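Local structure of ABC transporter substrate-binding protein (3LKV) at residues 37-40 / 41-44; 125-128 / 129-133; 181-184 / 185-189. The protein probably serves as the substrate-binding protein of an ABC transporter, holding phenylalanine between its two lobes. One frame throughout, in Å; residues are numbered along the deposited sequence.

Contact 1. Residues 37-40 / 41-44; sequences GYEE and GKNL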
# COMPACT_ATOMS: atom_id res chain seq x y z
N GLY A 37 -10.03 9.58 -10.50
CA GLY A 37 -9.77 8.63 -11.58
C GLY A 37 -8.32 8.16 -11.77
O GLY A 37 -8.02 7.51 -12.77
N TYR A 38 -7.42 8.48 -10.83
CA TYR A 38 -6.04 7.95 -10.87
C TYR A 38 -5.85 6.84 -9.82
O TYR A 38 -5.80 7.11 -8.62
CB TYR A 38 -5.00 9.04 -10.70
CG TYR A 38 -5.08 10.09 -11.79
CD1 TYR A 38 -4.47 9.92 -13.01
CD2 TYR A 38 -5.83 11.22 -11.60
CE1 TYR A 38 -4.60 10.87 -14.02
CE2 TYR A 38 -5.95 12.18 -12.59
CZ TYR A 38 -5.35 12.00 -13.78
OH TYR A 38 -5.51 13.00 -14.69
N GLU A 39 -5.73 5.60 -10.30
CA GLU A 39 -5.70 4.44 -9.45
C GLU A 39 -4.43 3.66 -9.64
O GLU A 39 -4.07 3.30 -10.78
CB GLU A 39 -6.82 3.47 -9.81
CG GLU A 39 -8.15 3.67 -9.19
CD GLU A 39 -9.09 2.46 -9.53
OE1 GLU A 39 -8.84 1.34 -9.02
OE2 GLU A 39 -10.05 2.63 -10.33
N GLU A 40 -3.83 3.29 -8.52
CA GLU A 40 -2.62 2.50 -8.50
C GLU A 40 -2.93 1.17 -9.11
O GLU A 40 -3.97 0.64 -8.86
CB GLU A 40 -2.18 2.23 -7.08
CG GLU A 40 -1.41 3.35 -6.43
CD GLU A 40 -0.60 2.79 -5.24
OE1 GLU A 40 -1.26 2.44 -4.24
OE2 GLU A 40 0.64 2.63 -5.37
N GLY A 41 -2.05 0.64 -9.91
CA GLY A 41 -2.35 -0.61 -10.59
C GLY A 41 -2.98 -0.43 -11.97
O GLY A 41 -2.98 -1.34 -12.78
N LYS A 42 -3.53 0.74 -12.26
CA LYS A 42 -4.22 0.92 -13.55
C LYS A 42 -3.51 2.03 -14.27
O LYS A 42 -2.74 1.75 -15.14
CB LYS A 42 -5.72 1.21 -13.34
CG LYS A 42 -6.36 0.12 -12.48
CD LYS A 42 -7.87 0.11 -12.49
CE LYS A 42 -8.45 -1.25 -11.93
NZ LYS A 42 -8.03 -1.56 -10.53
N ASN A 43 -3.73 3.28 -13.90
CA ASN A 43 -3.19 4.38 -14.66
C ASN A 43 -2.38 5.30 -13.77
O ASN A 43 -2.09 6.42 -14.16
CB ASN A 43 -4.34 5.16 -15.30
CG ASN A 43 -5.29 5.80 -14.26
OD1 ASN A 43 -5.36 5.36 -13.12
ND2 ASN A 43 -6.02 6.80 -14.68
N LEU A 44 -2.00 4.86 -12.58
CA LEU A 44 -1.25 5.73 -11.66
C LEU A 44 -0.09 4.92 -11.14
O LEU A 44 -0.31 3.83 -10.64
CB LEU A 44 -2.12 6.19 -10.47
CG LEU A 44 -1.36 6.93 -9.37
CD1 LEU A 44 -0.78 8.26 -9.84
CD2 LEU A 44 -2.29 7.13 -8.12
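N43 folds its amide back over residues 37-39 because CG stands between the backbone N and the carbonyl carbon, chi1 63°, while E39 and K42 both place CG anti to the carbonyl carbon, which sends their chains off side by side in the same direction. The amide works at both ends. N43 ND2 donates to G37 O at 2.9 Å, with the acceptor close to the amide plane, and N43 OD1 receives E39 N at 2.9 Å, almost straight at 174° and in the carbonyl plane. Two bonds to separate backbone groups fix the rotation of the amide and tie it across Y38, whose ring plane is nearly parallel to it; N43 ND2 comes to the ring obliquely, 3.9 Å from Y38 CD1. The second hub is E39 O, which accepts K42 N at 3.0 Å from above the carbonyl plane, closing a type II beta turn with E40 and G41 at its corners, and N43 N at 3.1 Å. G41 has the positive phi, 92°, that suits the third position of such a turn. Alongside each other, the E39 and K42 chains bring E39 OE1 to K42 NZ at 3.4 Å, a long salt bridge, its hydrogen bond weak, that probably adds little directional hold. Apolar packing completes the turn, Y38 CB lying 4.1 Å from L44 CB. The whole forms the connection from helix 20-35, which ends at G37 in a Schellman motif, to strand 44-50, and so belongs to the first beta-alpha-beta crossover of the fold. Y38 packs on helix 243-258 and hydrogen-bonds E259 through OH, and L44 touches V11 while the N43 backbone pairs with A9 of strand 9-15. G41 and K42 also meet the second subunit.

Contact 2. Residues 125-128 / 129-133; sequences PVEQ and HVELI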
# COMPACT_ATOMS: atom_id res chain seq x y z
N PRO A 125 -2.23 28.74 13.20
CA PRO A 125 -2.68 30.00 13.82
C PRO A 125 -2.07 30.14 15.24
O PRO A 125 -2.72 29.85 16.27
CB PRO A 125 -4.20 29.81 13.90
CG PRO A 125 -4.35 28.30 14.13
CD PRO A 125 -3.15 27.62 13.50
N VAL A 126 -0.83 30.57 15.28
CA VAL A 126 -0.08 30.62 16.54
C VAL A 126 -0.80 31.53 17.59
O VAL A 126 -0.95 31.15 18.75
CB VAL A 126 1.38 31.05 16.25
CG1 VAL A 126 2.20 31.31 17.54
CG2 VAL A 126 2.03 30.02 15.32
N GLU A 127 -1.23 32.72 17.17
CA GLU A 127 -1.95 33.65 18.05
C GLU A 127 -3.14 32.97 18.72
O GLU A 127 -3.37 33.03 19.93
CB GLU A 127 -2.43 34.88 17.25
CG GLU A 127 -3.40 35.87 18.01
CD GLU A 127 -2.77 36.60 19.20
OE1 GLU A 127 -3.54 37.22 19.99
OE2 GLU A 127 -1.51 36.54 19.38
N GLN A 128 -3.90 32.27 17.91
CA GLN A 128 -5.03 31.53 18.43
C GLN A 128 -4.57 30.44 19.43
O GLN A 128 -5.22 30.22 20.45
CB GLN A 128 -5.84 31.01 17.26
CG GLN A 128 -7.19 30.50 17.54
CD GLN A 128 -7.93 29.99 16.27
OE1 GLN A 128 -7.46 30.14 15.14
NE2 GLN A 128 -9.10 29.41 16.49
N HIS A 129 -3.44 29.79 19.17
CA HIS A 129 -2.94 28.80 20.11
C HIS A 129 -2.53 29.43 21.47
O HIS A 129 -2.76 28.86 22.52
CB HIS A 129 -1.73 28.04 19.54
CG HIS A 129 -2.06 27.13 18.40
ND1 HIS A 129 -1.10 26.60 17.58
CD2 HIS A 129 -3.25 26.64 17.96
CE1 HIS A 129 -1.68 25.83 16.66
NE2 HIS A 129 -2.98 25.83 16.87
N VAL A 130 -1.90 30.60 21.44
CA VAL A 130 -1.52 31.26 22.67
C VAL A 130 -2.75 31.65 23.48
O VAL A 130 -2.78 31.49 24.73
CB VAL A 130 -0.69 32.49 22.37
CG1 VAL A 130 -0.47 33.35 23.65
CG2 VAL A 130 0.64 32.05 21.71
N GLU A 131 -3.74 32.20 22.78
CA GLU A 131 -4.98 32.62 23.44
C GLU A 131 -5.63 31.39 24.01
O GLU A 131 -6.14 31.43 25.11
CB GLU A 131 -5.92 33.45 22.51
CG GLU A 131 -5.28 34.86 22.21
CD GLU A 131 -5.99 35.77 21.14
OE1 GLU A 131 -6.45 35.28 20.07
OE2 GLU A 131 -6.01 37.02 21.38
N LEU A 132 -5.52 30.27 23.32
CA LEU A 132 -6.12 29.05 23.82
C LEU A 132 -5.37 28.48 25.05
O LEU A 132 -6.02 28.04 26.02
CB LEU A 132 -6.26 28.05 22.70
CG LEU A 132 -6.96 26.72 22.96
CD1 LEU A 132 -8.32 26.90 23.65
CD2 LEU A 132 -7.13 26.00 21.61
N ILE A 133 -4.04 28.56 25.05
CA ILE A 133 -3.23 28.15 26.18
C ILE A 133 -3.58 29.00 27.40
O ILE A 133 -3.74 28.47 28.49
CB ILE A 133 -1.71 28.26 25.88
CG1 ILE A 133 -1.24 27.16 24.91
CG2 ILE A 133 -0.88 28.11 27.13
CD1 ILE A 133 0.20 27.45 24.24
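H129 lays its imidazole beneath the carbonyl of P125 in the first turn of helix 126-136, where P125 holds the N-cap position. With CG anti to the carbonyl carbon, chi1 -69°, the ring is carried back toward the helix start, so that P125 O sits over one face near the rim, 3.5 Å from H129 CG. The pyrrolidine ring crosses the imidazole at a slant, P125 CD 3.8 Å from H129 NE2. Both ring nitrogens have partners that hold the imidazole in place: ND1 binds Y198 OH and NE2 binds L239 O, which ties the helix start to strands 196-199 and 237-240. V126 and V130 pack on L161 of helix 152-167. On another side of the helix a bend at chi2 of E127 and the extended chain of E131 bring their carboxylates together, planes turned 63° apart. E127 OE1 forms a salt bridge with K167 and a hydrogen bond with H168, and OE2 hydrogen-bonds S164, which probably offsets the like charges. The backbone repeats i to i+4, H129 N to P125 O at 3.0 Å and V130 N to V126 O at 2.9 Å. E127 OE1 and E131 OE2 are 2.8 Å apart.

Contact 3. Residues 181-184 / 185-189; sequences ADVQ and SATQA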
# COMPACT_ATOMS: atom_id res chain seq x y z
N ALA A 181 16.64 12.93 18.22
CA ALA A 181 17.17 12.31 19.40
C ALA A 181 17.59 13.33 20.46
O ALA A 181 17.80 12.94 21.56
CB ALA A 181 18.39 11.36 19.06
N ASP A 182 17.71 14.62 20.13
CA ASP A 182 17.99 15.63 21.15
C ASP A 182 16.71 16.25 21.73
O ASP A 182 16.80 17.12 22.60
CB ASP A 182 18.74 16.85 20.58
CG ASP A 182 19.98 16.52 19.77
OD1 ASP A 182 20.72 15.57 20.07
OD2 ASP A 182 20.23 17.29 18.84
N VAL A 183 15.53 15.89 21.21
CA VAL A 183 14.31 16.60 21.60
C VAL A 183 13.96 16.37 23.07
O VAL A 183 13.57 17.30 23.78
CB VAL A 183 13.12 16.23 20.70
CG1 VAL A 183 11.79 16.57 21.38
CG2 VAL A 183 13.30 16.96 19.31
N GLN A 184 14.16 15.16 23.55
CA GLN A 184 13.84 14.87 24.95
C GLN A 184 14.75 15.66 25.94
O GLN A 184 14.26 16.30 26.88
CB GLN A 184 13.86 13.36 25.20
CG GLN A 184 13.54 12.99 26.64
CD GLN A 184 13.34 11.47 26.87
OE1 GLN A 184 13.15 10.71 25.97
NE2 GLN A 184 13.39 11.07 28.09
N SER A 185 16.04 15.67 25.69
CA SER A 185 16.96 16.49 26.49
C SER A 185 16.61 17.98 26.45
O SER A 185 16.69 18.64 27.46
CB SER A 185 18.38 16.40 25.96
OG SER A 185 18.82 15.11 26.05
N ALA A 186 16.35 18.51 25.26
CA ALA A 186 15.92 19.90 25.13
C ALA A 186 14.65 20.16 25.96
O ALA A 186 14.59 21.14 26.67
CB ALA A 186 15.67 20.25 23.64
N THR A 187 13.65 19.30 25.86
CA THR A 187 12.45 19.45 26.67
C THR A 187 12.79 19.46 28.18
O THR A 187 12.33 20.32 28.94
CB THR A 187 11.49 18.33 26.41
OG1 THR A 187 11.24 18.29 24.99
CG2 THR A 187 10.15 18.53 27.19
N GLN A 188 13.60 18.50 28.60
CA GLN A 188 14.04 18.42 29.98
C GLN A 188 14.73 19.70 30.42
O GLN A 188 14.49 20.17 31.51
CB GLN A 188 15.00 17.26 30.15
CG GLN A 188 15.41 17.04 31.55
CD GLN A 188 16.56 16.08 31.64
OE1 GLN A 188 17.61 16.29 31.01
NE2 GLN A 188 16.38 15.02 32.40
N ALA A 189 15.58 20.26 29.58
CA ALA A 189 16.26 21.49 29.93
C ALA A 189 15.30 22.64 30.24
O ALA A 189 15.68 23.59 30.93
CB ALA A 189 17.25 21.93 28.81
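Three successive i to i+4 bonds, A186 N to D182 O at 3.0 Å, T187 N to V183 O at 2.9 Å and Q188 N to Q184 O at 2.9 Å, are all nearly straight and mark the opening turns of helix 183-191. The side chain that adds to them is T187. With OG1 beside its own backbone N, chi1 -54°, the hydroxyl is directed back along the helix, and T187 OG1 donates to V183 O at 2.8 Å. V183 O thus takes two bonds from one residue, and they arrive from opposite faces of its carbonyl plane, OG1 well above it and N tilted from it by 20°. T187 is buried, and this bond satisfies its hydroxyl within the helix. V183 crosses T187 at a slant, V183 CG1 4.0 Å from T187 OG1. A186 CB rests against D182 O at 3.5 Å. D182 turns its carboxylate to K179 just before the helix, a salt bridge. The helix runs on to A191 of a zinc site. Between strands 171-176 and 196-199 it forms a beta-alpha-beta crossover: A186 and T187 cover V146 of strand 142-147, V183 and T187 pack on M212 of helix 209-218, and Q184, its chain extended, touches V214 there.

Overall arrangement
From the N terminus the chain reaches contact 1 first, in the turn that takes it from helix 20-35 into strand 44-50, outermost in this chain's parallel sheet. Contact 2 follows strand 117-121 of that sheet, on helix 126-136, which leads into strand 142-147 of the mixed sheet of the second lobe. Contact 3 lies later in that lobe, on the helix joining 171-176 to 196-199. All three are local and run in series, none enclosing or crossing another. Contacts 2 and 3 have centres about 23 Å apart; the centre of contact 1 lies about 41 and 43 Å from theirs, across the chain's centre. The lobes fit a type I periplasmic binding protein, with phenylalanine between them.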